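Local coordinates for protein nitrophorin Cim l NP (PDB 2IMQ) that carries nitric oxide on a heme and delivers it to the victim while the bed bug feeds, causing vasodilation, at residues 13-18 and 43-48; 82-87 and 131-136; 102-107 and 116-121; 167-172 and 243-248. One frame throughout, in Å; residues are numbered along the deposited sequence.

In the fold
Two sheets packed face to face form the sandwich of this DNase I-like fold, and the four contacts sample it from the heme pocket to the far edge. Interactions 1, 3 and 4 zip neighbouring strands of one sheet by backbone hydrogen bonds: parallel in interaction 1, antiparallel in the other two. Interaction 2 is different, a side-chain contact between the sheets. Interactions 2 and 4 are buried; 1 and 3 are partly so, one opening at its loop end and the other lying at a sheet edge. Neighbouring strands 39-46 and 84-91 link interaction 1 to one side of interaction 2, in the sheet beside the heme, while strand 127-135 stands between interactions 3 and 4 in the other.

Interaction 1. Residues 13-18 and 43-48; sequences SWNSGH and AVQGFG. With HEM (protoporphyrin IX containing Fe), chain B.
W14 and V44 lie side by side on the parallel strands of a beta-alpha-beta unit, held by W14 N to A43 O (3.0 Å) and Q45 N to W14 O. The register then slips at a beta bulge: Q45 O accepts from both S16 N and G17 N, the first bent to 130° and the second, at 156°, on a lone pair. Up to the bulge the strands are tightly joined, S13, A43, N15 and Q45 on one face, W14 and V44 on the other. N15 and Q45 both carry CG anti to the backbone N, which brings their amides together, turned 36° apart, with ND2 of N15 3.4 Å from NE2 of Q45. As two donors they do not bond; N15 ND2 goes to D171 instead, and S13 OG to D243. Beyond the bulge the contact loosens into loops. H18, exposed, takes CB of F47 over one face of its imidazole, a CH-pi contact 3.6 Å from CB to the ring centroid, while the rings barely overlap. W14, V44 and, beside them, S16 meet the heme: S16 OG comes 3.6 Å from heme CAB, V44 puts CG1 on the same pyrrole, and W14 CZ3 stops 3.4 Å from the vinyl carbon CBB.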
# COMPACT_ATOMS: atom_id res chain seq x y z
N SER A 13 0.15 -4.16 0.41
CA SER A 13 1.31 -3.72 -0.27
C SER A 13 2.53 -4.51 0.17
O SER A 13 2.60 -5.07 1.31
CB SER A 13 1.54 -2.26 -0.11
OG SER A 13 2.11 -1.93 1.14
N TRP A 14 3.51 -4.54 -0.72
CA TRP A 14 4.71 -5.32 -0.48
C TRP A 14 5.85 -4.70 -1.23
O TRP A 14 5.82 -4.55 -2.45
CB TRP A 14 4.47 -6.72 -0.98
CG TRP A 14 5.45 -7.74 -0.57
CD1 TRP A 14 6.52 -7.62 0.27
CD2 TRP A 14 5.34 -9.11 -0.90
NE1 TRP A 14 7.13 -8.85 0.41
CE2 TRP A 14 6.41 -9.78 -0.30
CE3 TRP A 14 4.44 -9.84 -1.67
CZ2 TRP A 14 6.59 -11.14 -0.44
CZ3 TRP A 14 4.63 -11.17 -1.81
CH2 TRP A 14 5.67 -11.81 -1.19
N ASN A 15 6.89 -4.36 -0.50
CA ASN A 15 8.17 -4.02 -1.12
C ASN A 15 8.83 -5.35 -1.42
O ASN A 15 9.53 -5.98 -0.58
CB ASN A 15 9.00 -3.13 -0.19
CG ASN A 15 10.21 -2.60 -0.89
OD1 ASN A 15 10.64 -3.22 -1.83
ND2 ASN A 15 10.76 -1.45 -0.46
N SER A 16 8.54 -5.82 -2.61
CA SER A 16 8.89 -7.17 -3.04
C SER A 16 10.21 -7.22 -3.81
O SER A 16 10.78 -8.32 -4.00
CB SER A 16 7.72 -7.70 -3.89
OG SER A 16 7.44 -6.79 -4.90
N GLY A 17 10.77 -6.10 -4.23
CA GLY A 17 12.10 -6.12 -4.83
C GLY A 17 12.09 -6.81 -6.18
O GLY A 17 11.28 -6.45 -7.05
N HIS A 18 12.97 -7.81 -6.34
CA HIS A 18 13.02 -8.60 -7.56
C HIS A 18 12.19 -9.87 -7.45
O HIS A 18 12.20 -10.69 -8.38
CB HIS A 18 14.49 -8.94 -7.92
CG HIS A 18 15.32 -7.74 -8.29
ND1 HIS A 18 15.70 -7.47 -9.59
CD2 HIS A 18 15.83 -6.74 -7.54
CE1 HIS A 18 16.42 -6.36 -9.61
NE2 HIS A 18 16.50 -5.89 -8.38
N ALA A 43 -0.46 -3.14 -4.18
CA ALA A 43 0.63 -2.26 -4.54
C ALA A 43 1.93 -3.01 -4.28
O ALA A 43 2.14 -3.64 -3.22
CB ALA A 43 0.62 -0.96 -3.73
N VAL A 44 2.83 -2.91 -5.21
CA VAL A 44 4.17 -3.46 -5.05
C VAL A 44 5.22 -2.43 -5.40
O VAL A 44 4.99 -1.50 -6.18
CB VAL A 44 4.43 -4.71 -5.88
CG1 VAL A 44 3.68 -5.81 -5.36
CG2 VAL A 44 4.12 -4.50 -7.33
N GLN A 45 6.38 -2.57 -4.76
CA GLN A 45 7.54 -1.81 -5.06
C GLN A 45 8.63 -2.79 -5.31
O GLN A 45 8.81 -3.78 -4.61
CB GLN A 45 7.91 -0.92 -3.87
CG GLN A 45 9.27 -0.26 -4.06
CD GLN A 45 9.61 0.76 -3.05
OE1 GLN A 45 8.74 1.41 -2.45
NE2 GLN A 45 10.91 0.96 -2.91
N GLY A 46 9.45 -2.46 -6.31
CA GLY A 46 10.53 -3.33 -6.66
C GLY A 46 11.33 -2.82 -7.84
O GLY A 46 11.54 -1.61 -8.03
N PHE A 47 11.77 -3.78 -8.64
CA PHE A 47 12.69 -3.45 -9.74
C PHE A 47 12.37 -4.22 -10.99
O PHE A 47 12.14 -5.43 -10.94
CB PHE A 47 14.11 -3.79 -9.34
CG PHE A 47 14.64 -2.91 -8.25
CD1 PHE A 47 14.68 -3.37 -6.94
CD2 PHE A 47 15.02 -1.59 -8.53
CE1 PHE A 47 15.13 -2.54 -5.91
CE2 PHE A 47 15.48 -0.75 -7.51
CZ PHE A 47 15.54 -1.23 -6.20
N GLY A 48 12.40 -3.51 -12.11
CA GLY A 48 12.32 -4.14 -13.44
C GLY A 48 10.94 -4.57 -13.88
O GLY A 48 10.80 -5.37 -14.80
CHA HEM B . 0.77 -7.45 -13.38
CHB HEM B . 1.21 -8.31 -8.62
CHC HEM B . 5.94 -9.02 -9.20
CHD HEM B . 5.63 -7.88 -13.82
C1A HEM B . 0.45 -7.65 -12.06
C2A HEM B . -0.87 -7.60 -11.48
C3A HEM B . -0.72 -7.81 -10.15
C4A HEM B . 0.67 -8.02 -9.88
CMA HEM B . -1.84 -7.87 -9.13
CAA HEM B . -2.21 -7.36 -12.21
CBA HEM B . -2.75 -8.79 -12.46
CGA HEM B . -4.04 -8.77 -13.26
O1A HEM B . -3.98 -8.61 -14.48
O2A HEM B . -5.14 -8.99 -12.68
C1B HEM B . 2.52 -8.59 -8.39
C2B HEM B . 3.07 -8.95 -7.10
C3B HEM B . 4.38 -9.16 -7.24
C4B HEM B . 4.69 -8.94 -8.63
CMB HEM B . 2.14 -9.02 -5.94
CAB HEM B . 5.41 -9.53 -6.20
CBB HEM B . 5.05 -10.11 -5.04
C1C HEM B . 6.32 -8.83 -10.50
C2C HEM B . 7.65 -8.87 -11.03
C3C HEM B . 7.54 -8.61 -12.33
C4C HEM B . 6.18 -8.27 -12.62
CMC HEM B . 8.92 -9.34 -10.31
CAC HEM B . 8.67 -8.58 -13.35
CBC HEM B . 9.71 -7.75 -13.23
C1D HEM B . 4.31 -7.61 -14.09
C2D HEM B . 3.84 -7.13 -15.37
C3D HEM B . 2.35 -7.03 -15.24
C4D HEM B . 2.03 -7.43 -13.90
CMD HEM B . 4.68 -6.84 -16.61
CAD HEM B . 1.43 -6.55 -16.38
CBD HEM B . 1.46 -7.64 -17.43
CGD HEM B . 0.35 -7.44 -18.42
O1D HEM B . 0.26 -8.29 -19.36
O2D HEM B . -0.42 -6.45 -18.24
NA HEM B . 1.38 -7.93 -11.07
NB HEM B . 3.54 -8.57 -9.30
NC HEM B . 5.46 -8.43 -11.48
ND HEM B . 3.21 -7.75 -13.25
FE HEM B . 3.39 -8.31 -11.31

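Interaction 2. Residues 82-87 and 131-136; sequences ETMGLT and FTTSRM. With HEM (protoporphyrin IX containing Fe), chain B.
The guanidinium of R135 carries T83 over one face: T83 CG2 sits 4.0 Å from R135 NH2, and the two side chains cross at about a right angle. The threonine hydroxyl bonds to K114 O, while R135 NH1 goes to S115 OG. At the other end the second flat group, the F131 ring, turns away from strand 84-91 and meets the F167 ring with planes about 15° apart. What F131 offers L86 is backbone, its O lying 3.5 Å from L86 CD2. Between these ends the packing is aliphatic and sulfur. M84 CG, anti to the carbonyl carbon (chi1 -64°), presses on R135 CB at 3.6 Å, and an extended chi2 carries SD over the chain, 3.9 Å from S134 C. T133 points CG2 at L86 CB, 4.1 Å away, and gives its OG1 to I169 O. The sheets thus meet by side chains on side chains or on backbone, without a hydrogen bond between the segments; the strands run antiparallel at 171°, axes 7.7 Å apart. Strand 84-91 runs between 39-46 and 73-80, T87 brushing the heme; strand 127-135 lies between 116-124 and 165-169, so this is the buried middle of the sandwich.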
# COMPACT_ATOMS: atom_id res chain seq x y z
N GLU A 82 8.86 1.13 -13.75
CA GLU A 82 9.98 0.28 -13.47
C GLU A 82 10.04 -0.20 -12.01
O GLU A 82 10.53 -1.30 -11.77
CB GLU A 82 11.29 0.94 -13.89
CG GLU A 82 11.71 0.57 -15.30
CD GLU A 82 12.12 -0.89 -15.39
OE1 GLU A 82 13.18 -1.25 -14.83
OE2 GLU A 82 11.36 -1.68 -15.97
N THR A 83 9.53 0.61 -11.07
CA THR A 83 9.70 0.33 -9.66
C THR A 83 8.42 0.17 -8.90
O THR A 83 8.49 -0.17 -7.72
CB THR A 83 10.51 1.43 -8.97
OG1 THR A 83 9.79 2.66 -9.05
CG2 THR A 83 11.87 1.61 -9.64
N MET A 84 7.28 0.43 -9.52
CA MET A 84 5.99 0.39 -8.81
C MET A 84 4.94 -0.38 -9.63
O MET A 84 4.95 -0.36 -10.85
CB MET A 84 5.41 1.76 -8.55
CG MET A 84 6.23 2.67 -7.61
SD MET A 84 5.54 4.26 -7.48
CE MET A 84 6.21 4.93 -8.96
N GLY A 85 4.00 -0.98 -8.94
CA GLY A 85 2.83 -1.59 -9.56
C GLY A 85 1.63 -1.30 -8.66
O GLY A 85 1.71 -1.41 -7.42
N LEU A 86 0.50 -0.93 -9.27
CA LEU A 86 -0.73 -0.74 -8.53
C LEU A 86 -1.87 -1.34 -9.34
O LEU A 86 -2.05 -1.00 -10.51
CB LEU A 86 -1.06 0.74 -8.32
CG LEU A 86 -2.33 1.12 -7.56
CD1 LEU A 86 -2.34 0.58 -6.11
CD2 LEU A 86 -2.53 2.61 -7.61
N THR A 87 -2.65 -2.19 -8.68
CA THR A 87 -3.82 -2.82 -9.30
C THR A 87 -5.00 -2.58 -8.39
O THR A 87 -4.90 -2.79 -7.18
CB THR A 87 -3.57 -4.30 -9.52
OG1 THR A 87 -2.35 -4.49 -10.24
CG2 THR A 87 -4.70 -4.91 -10.35
N PHE A 131 -6.90 5.44 -4.81
CA PHE A 131 -5.80 4.60 -4.31
C PHE A 131 -4.47 5.08 -4.85
O PHE A 131 -4.29 5.20 -6.06
CB PHE A 131 -5.99 3.13 -4.72
CG PHE A 131 -7.17 2.50 -4.05
CD1 PHE A 131 -8.46 2.68 -4.56
CD2 PHE A 131 -7.03 1.84 -2.86
CE1 PHE A 131 -9.53 2.12 -3.91
CE2 PHE A 131 -8.10 1.28 -2.22
CZ PHE A 131 -9.36 1.44 -2.74
N THR A 132 -3.52 5.37 -3.95
CA THR A 132 -2.21 5.83 -4.27
C THR A 132 -1.18 4.84 -3.80
O THR A 132 -1.27 4.30 -2.72
CB THR A 132 -1.95 7.19 -3.59
OG1 THR A 132 -2.85 8.12 -4.13
CG2 THR A 132 -0.54 7.71 -3.80
N THR A 133 -0.16 4.68 -4.63
CA THR A 133 1.12 4.13 -4.15
C THR A 133 2.27 5.07 -4.54
O THR A 133 2.13 5.88 -5.46
CB THR A 133 1.35 2.68 -4.63
OG1 THR A 133 2.41 2.06 -3.86
CG2 THR A 133 1.74 2.59 -6.05
N SER A 134 3.40 4.97 -3.85
CA SER A 134 4.51 5.86 -4.11
C SER A 134 5.80 5.18 -3.75
O SER A 134 5.83 4.17 -3.02
CB SER A 134 4.32 7.14 -3.35
OG SER A 134 4.28 6.89 -1.94
N ARG A 135 6.87 5.76 -4.24
CA ARG A 135 8.22 5.17 -4.08
C ARG A 135 9.23 6.29 -4.13
O ARG A 135 9.20 7.12 -5.05
CB ARG A 135 8.49 4.17 -5.21
CG ARG A 135 9.78 3.43 -5.19
CD ARG A 135 10.99 4.19 -5.58
NE ARG A 135 12.02 3.24 -5.95
CZ ARG A 135 13.24 3.59 -6.27
NH1 ARG A 135 13.53 4.87 -6.34
NH2 ARG A 135 14.15 2.67 -6.57
N MET A 136 10.09 6.36 -3.14
CA MET A 136 11.15 7.36 -3.11
C MET A 136 12.43 6.68 -2.64
O MET A 136 12.40 5.77 -1.81
CB MET A 136 10.81 8.47 -2.17
CG MET A 136 11.70 9.68 -2.25
SD MET A 136 11.66 10.45 -3.85
CE MET A 136 9.99 11.11 -3.88
CHA HEM B . 0.77 -7.45 -13.38
CHB HEM B . 1.21 -8.31 -8.62
CHC HEM B . 5.94 -9.02 -9.20
CHD HEM B . 5.63 -7.88 -13.82
C1A HEM B . 0.45 -7.65 -12.06
C2A HEM B . -0.87 -7.60 -11.48
C3A HEM B . -0.72 -7.81 -10.15
C4A HEM B . 0.67 -8.02 -9.88
CMA HEM B . -1.84 -7.87 -9.13
CAA HEM B . -2.21 -7.36 -12.21
CBA HEM B . -2.75 -8.79 -12.46
CGA HEM B . -4.04 -8.77 -13.26
O1A HEM B . -3.98 -8.61 -14.48
O2A HEM B . -5.14 -8.99 -12.68
C1B HEM B . 2.52 -8.59 -8.39
C2B HEM B . 3.07 -8.95 -7.10
C3B HEM B . 4.38 -9.16 -7.24
C4B HEM B . 4.69 -8.94 -8.63
CMB HEM B . 2.14 -9.02 -5.94
CAB HEM B . 5.41 -9.53 -6.20
CBB HEM B . 5.05 -10.11 -5.04
C1C HEM B . 6.32 -8.83 -10.50
C2C HEM B . 7.65 -8.87 -11.03
C3C HEM B . 7.54 -8.61 -12.33
C4C HEM B . 6.18 -8.27 -12.62
CMC HEM B . 8.92 -9.34 -10.31
CAC HEM B . 8.67 -8.58 -13.35
CBC HEM B . 9.71 -7.75 -13.23
C1D HEM B . 4.31 -7.61 -14.09
C2D HEM B . 3.84 -7.13 -15.37
C3D HEM B . 2.35 -7.03 -15.24
C4D HEM B . 2.03 -7.43 -13.90
CMD HEM B . 4.68 -6.84 -16.61
CAD HEM B . 1.43 -6.55 -16.38
CBD HEM B . 1.46 -7.64 -17.43
CGD HEM B . 0.35 -7.44 -18.42
O1D HEM B . 0.26 -8.29 -19.36
O2D HEM B . -0.42 -6.45 -18.24
NA HEM B . 1.38 -7.93 -11.07
NB HEM B . 3.54 -8.57 -9.30
NC HEM B . 5.46 -8.43 -11.48
ND HEM B . 3.21 -7.75 -13.25
FE HEM B . 3.39 -8.31 -11.31

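Interaction 3. Residues 102-107 and 116-121; sequences NETIIV and GGIVTS
E103 to V107 and G117 to S121 pair as the two arms of an antiparallel beta hairpin, with hydrogen-bonded pairs at E103-S121, I105-V119 and V107-G117, and the straightest bond, V107 N to G117 O, 2.8 Å long at 178°. T104 and T120 form a non-hydrogen-bonded pair whose CA atoms are 4.2 Å apart, close enough for the hydroxyls to meet: OG1 of T104 is 2.7 Å from OG1 of T120, and either could donate. Both threonines carry OG1 anti to the carbonyl carbon (chi1 -71° and -69°), which leaves the methyl of T104 to lie against the neighbouring isoleucine, its CG2 3.7 Å from I118 CG2. This face, with I106 and I118, looks toward strand 73-80, and I118 and T120 also touch strand 84-91. On the reverse face I105 and V119 lie alongside each other and point the same way, I105 CG1 meeting V119 CB at 3.8 Å; I105 also touches Y156, and V107 packs on L154. Farther along this face a water bridges the strands. It donates to E103 O (3.0 Å) and V119 O (3.0 Å) and accepts from S121 OG, which has S130 OG as a second partner. Strand 103-108 is the last of its sheet within the chain, so its strand-to-strand backbone pairing there is with 116-124 alone, while side chains also meet 73-80. The backbone bonds are supplemented by a hydroxyl pair on one face and a water on the other, and each bridged carbonyl serves two donors, one backbone N-H and one water.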
# COMPACT_ATOMS: atom_id res chain seq x y z
N ASN A 102 -13.28 6.09 -14.38
CA ASN A 102 -12.01 5.39 -14.00
C ASN A 102 -10.80 6.14 -14.56
O ASN A 102 -10.66 6.29 -15.80
CB ASN A 102 -12.11 3.97 -14.56
CG ASN A 102 -10.97 3.07 -14.11
OD1 ASN A 102 -10.27 3.34 -13.15
ND2 ASN A 102 -10.79 1.98 -14.83
N GLU A 103 -9.90 6.61 -13.69
CA GLU A 103 -8.78 7.43 -14.12
C GLU A 103 -7.56 7.08 -13.31
O GLU A 103 -7.67 6.86 -12.11
CB GLU A 103 -9.11 8.90 -13.91
CG GLU A 103 -10.21 9.46 -14.80
CD GLU A 103 -9.93 9.27 -16.28
OE1 GLU A 103 -10.89 9.03 -17.06
OE2 GLU A 103 -8.76 9.39 -16.68
N THR A 104 -6.42 7.06 -13.97
CA THR A 104 -5.12 6.85 -13.30
C THR A 104 -4.13 7.89 -13.76
O THR A 104 -4.12 8.28 -14.95
CB THR A 104 -4.58 5.47 -13.65
OG1 THR A 104 -5.37 4.47 -13.00
CG2 THR A 104 -3.18 5.25 -13.09
N ILE A 105 -3.35 8.43 -12.84
CA ILE A 105 -2.21 9.24 -13.17
C ILE A 105 -0.94 8.59 -12.65
O ILE A 105 -0.95 7.83 -11.66
CB ILE A 105 -2.33 10.70 -12.59
CG1 ILE A 105 -2.26 10.69 -11.06
CG2 ILE A 105 -3.57 11.45 -13.17
CD1 ILE A 105 -1.63 11.92 -10.49
N ILE A 106 0.14 8.85 -13.34
CA ILE A 106 1.45 8.50 -12.89
C ILE A 106 2.20 9.81 -12.72
O ILE A 106 2.16 10.69 -13.61
CB ILE A 106 2.15 7.62 -13.94
CG1 ILE A 106 1.44 6.28 -14.11
CG2 ILE A 106 3.53 7.32 -13.52
CD1 ILE A 106 1.99 5.40 -15.19
N VAL A 107 2.94 9.90 -11.62
CA VAL A 107 3.77 11.06 -11.31
C VAL A 107 5.19 10.55 -11.21
O VAL A 107 5.48 9.59 -10.46
CB VAL A 107 3.39 11.76 -10.00
CG1 VAL A 107 4.45 12.79 -9.64
CG2 VAL A 107 2.02 12.42 -10.11
N GLY A 116 8.26 8.37 -7.54
CA GLY A 116 7.04 9.11 -7.76
C GLY A 116 5.90 8.30 -7.21
O GLY A 116 6.00 7.81 -6.09
N GLY A 117 4.83 8.18 -7.98
CA GLY A 117 3.74 7.41 -7.57
C GLY A 117 2.69 7.26 -8.63
O GLY A 117 2.83 7.76 -9.78
N ILE A 118 1.64 6.57 -8.25
CA ILE A 118 0.46 6.23 -9.11
C ILE A 118 -0.77 6.51 -8.32
O ILE A 118 -0.85 6.14 -7.13
CB ILE A 118 0.48 4.76 -9.48
CG1 ILE A 118 1.81 4.35 -10.15
CG2 ILE A 118 -0.71 4.39 -10.45
CD1 ILE A 118 2.01 2.90 -10.26
N VAL A 119 -1.78 7.12 -8.96
CA VAL A 119 -3.07 7.24 -8.32
C VAL A 119 -4.14 6.69 -9.26
O VAL A 119 -4.23 7.15 -10.38
CB VAL A 119 -3.47 8.70 -8.00
CG1 VAL A 119 -4.66 8.71 -7.14
CG2 VAL A 119 -2.38 9.43 -7.35
N THR A 120 -4.93 5.77 -8.79
CA THR A 120 -6.09 5.24 -9.54
C THR A 120 -7.32 5.59 -8.77
O THR A 120 -7.45 5.31 -7.58
CB THR A 120 -5.93 3.72 -9.70
OG1 THR A 120 -4.84 3.45 -10.58
CG2 THR A 120 -7.17 3.06 -10.31
N SER A 121 -8.31 6.17 -9.49
CA SER A 121 -9.53 6.64 -8.88
C SER A 121 -10.75 6.18 -9.69
O SER A 121 -10.67 6.00 -10.87
CB SER A 121 -9.56 8.18 -8.81
OG SER A 121 -8.46 8.70 -8.07
O HOH W 1 -6.58 8.98 -10.26

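Interaction 4. Residues 167-172 and 243-248; sequences FWIGDL and DRALYK
R244 and L172 cross at about a right angle beside the antiparallel pairing of strands 165-169 and 243-248. R244 CB rests 3.9 Å from L172 CD1 and nearly as close to G170 O. The next carbon, CG, stays on the same leucine, touching CD1 and CG. Bends at chi2 (-69°) and chi3 (-81°) then carry the chain away from strand 165-169, and the charged end finds two acids, NE in a salt bridge to E215 and NH1 in another to D199. The base of this arginine is therefore held by hydrocarbon and its head by carboxylates. L172 also reaches L246, the two CD1 methyls meeting tip to tip at 3.8 Å. Backbone bonds link W168 with L246 in both directions, then G170 with R244; R244 N reaches G170 O at 2.9 Å from above the carbonyl plane, 41° out of it. On the opposite face I169 CG2 packs on A245 CB (4.0 Å), and the F167 ring lies against Y247 CB (4.0 Å), the two side chains crossing. At the corner, where the chain turns at G170, a water donates to D243 OD1 (2.7 Å) and takes a weak bond from D171 N. D243 OD1 also bonds to S13 OG, as D171 OD2 does to N15 ND2. Strand 243-248 is the outermost of its sheet within the chain, next to 165-169, which pairs on its other side with 127-135. I169 faces A41 and A43 of strand 39-46, A245 faces A276 of strand 274-281, and Y247 touches strand 255-262, so this edge of one sheet is covered by strands of the other.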
# COMPACT_ATOMS: atom_id res chain seq x y z
N PHE A 167 -6.97 5.99 0.00
CA PHE A 167 -5.98 5.04 0.57
C PHE A 167 -4.63 5.26 -0.07
O PHE A 167 -4.54 5.48 -1.27
CB PHE A 167 -6.47 3.60 0.32
CG PHE A 167 -7.84 3.36 0.92
CD1 PHE A 167 -9.00 3.56 0.18
CD2 PHE A 167 -7.97 3.00 2.25
CE1 PHE A 167 -10.24 3.39 0.78
CE2 PHE A 167 -9.21 2.84 2.85
CZ PHE A 167 -10.35 3.05 2.09
N TRP A 168 -3.58 5.18 0.72
CA TRP A 168 -2.24 5.33 0.22
C TRP A 168 -1.50 4.15 0.81
O TRP A 168 -1.41 3.98 2.03
CB TRP A 168 -1.63 6.63 0.75
CG TRP A 168 -0.37 7.10 0.08
CD1 TRP A 168 0.70 6.38 -0.29
CD2 TRP A 168 -0.12 8.42 -0.34
NE1 TRP A 168 1.64 7.18 -0.89
CE2 TRP A 168 1.15 8.45 -0.93
CE3 TRP A 168 -0.84 9.63 -0.23
CZ2 TRP A 168 1.69 9.60 -1.43
CZ3 TRP A 168 -0.28 10.77 -0.74
CH2 TRP A 168 0.96 10.74 -1.33
N ILE A 169 -0.98 3.32 -0.07
CA ILE A 169 -0.40 2.01 0.29
C ILE A 169 0.94 1.82 -0.39
O ILE A 169 1.10 2.13 -1.57
CB ILE A 169 -1.35 0.85 -0.07
CG1 ILE A 169 -1.76 0.88 -1.54
CG2 ILE A 169 -2.56 0.90 0.86
CD1 ILE A 169 -2.59 -0.39 -1.92
N GLY A 170 1.90 1.31 0.37
CA GLY A 170 3.22 1.05 -0.16
C GLY A 170 4.23 1.35 0.91
O GLY A 170 3.92 1.67 2.06
N ASP A 171 5.48 1.23 0.50
CA ASP A 171 6.61 1.57 1.33
C ASP A 171 6.83 3.07 1.17
O ASP A 171 7.25 3.53 0.08
CB ASP A 171 7.83 0.76 0.97
CG ASP A 171 9.06 1.13 1.75
OD1 ASP A 171 8.99 2.08 2.57
OD2 ASP A 171 10.09 0.43 1.54
N LEU A 172 6.51 3.83 2.20
CA LEU A 172 6.59 5.28 2.20
C LEU A 172 8.00 5.86 2.37
O LEU A 172 8.17 7.05 2.39
CB LEU A 172 5.70 5.85 3.27
CG LEU A 172 4.22 5.40 3.30
CD1 LEU A 172 3.50 6.01 4.47
CD2 LEU A 172 3.48 5.69 2.03
N ASP A 243 6.22 -1.19 4.57
CA ASP A 243 4.87 -1.12 3.93
C ASP A 243 3.85 -0.57 4.92
O ASP A 243 3.76 -1.07 6.05
CB ASP A 243 4.46 -2.51 3.47
CG ASP A 243 5.21 -2.89 2.21
OD1 ASP A 243 4.79 -2.38 1.11
OD2 ASP A 243 6.24 -3.62 2.19
N ARG A 244 3.07 0.41 4.50
CA ARG A 244 2.11 1.07 5.32
C ARG A 244 0.83 1.23 4.54
O ARG A 244 0.82 1.27 3.32
CB ARG A 244 2.59 2.49 5.77
CG ARG A 244 4.03 2.54 6.25
CD ARG A 244 4.31 1.83 7.56
NE ARG A 244 3.96 2.61 8.71
CZ ARG A 244 4.78 3.42 9.36
NH1 ARG A 244 6.06 3.54 8.99
NH2 ARG A 244 4.30 4.14 10.37
N ALA A 245 -0.26 1.37 5.29
CA ALA A 245 -1.56 1.79 4.73
C ALA A 245 -2.07 2.98 5.47
O ALA A 245 -2.19 2.95 6.70
CB ALA A 245 -2.58 0.64 4.85
N LEU A 246 -2.35 4.03 4.73
CA LEU A 246 -2.90 5.26 5.28
C LEU A 246 -4.26 5.47 4.63
O LEU A 246 -4.51 5.11 3.48
CB LEU A 246 -2.03 6.46 4.94
CG LEU A 246 -0.60 6.38 5.35
CD1 LEU A 246 0.11 7.65 4.92
CD2 LEU A 246 -0.44 6.09 6.84
N TYR A 247 -5.15 6.10 5.38
CA TYR A 247 -6.49 6.41 4.87
C TYR A 247 -6.95 7.78 5.26
O TYR A 247 -6.49 8.33 6.25
CB TYR A 247 -7.52 5.39 5.39
CG TYR A 247 -7.77 5.37 6.87
CD1 TYR A 247 -8.85 6.09 7.44
CD2 TYR A 247 -6.99 4.67 7.73
CE1 TYR A 247 -9.10 6.07 8.82
CE2 TYR A 247 -7.26 4.62 9.09
CZ TYR A 247 -8.29 5.32 9.64
OH TYR A 247 -8.49 5.23 11.02
N LYS A 248 -7.88 8.30 4.47
CA LYS A 248 -8.45 9.62 4.72
C LYS A 248 -9.73 9.69 3.93
O LYS A 248 -9.88 9.06 2.90
CB LYS A 248 -7.50 10.72 4.18
CG LYS A 248 -7.72 12.14 4.60
CD LYS A 248 -6.55 13.00 4.09
CE LYS A 248 -6.81 14.44 4.47
NZ LYS A 248 -5.75 15.32 4.09
O HOH W 2 5.59 -1.43 -1.33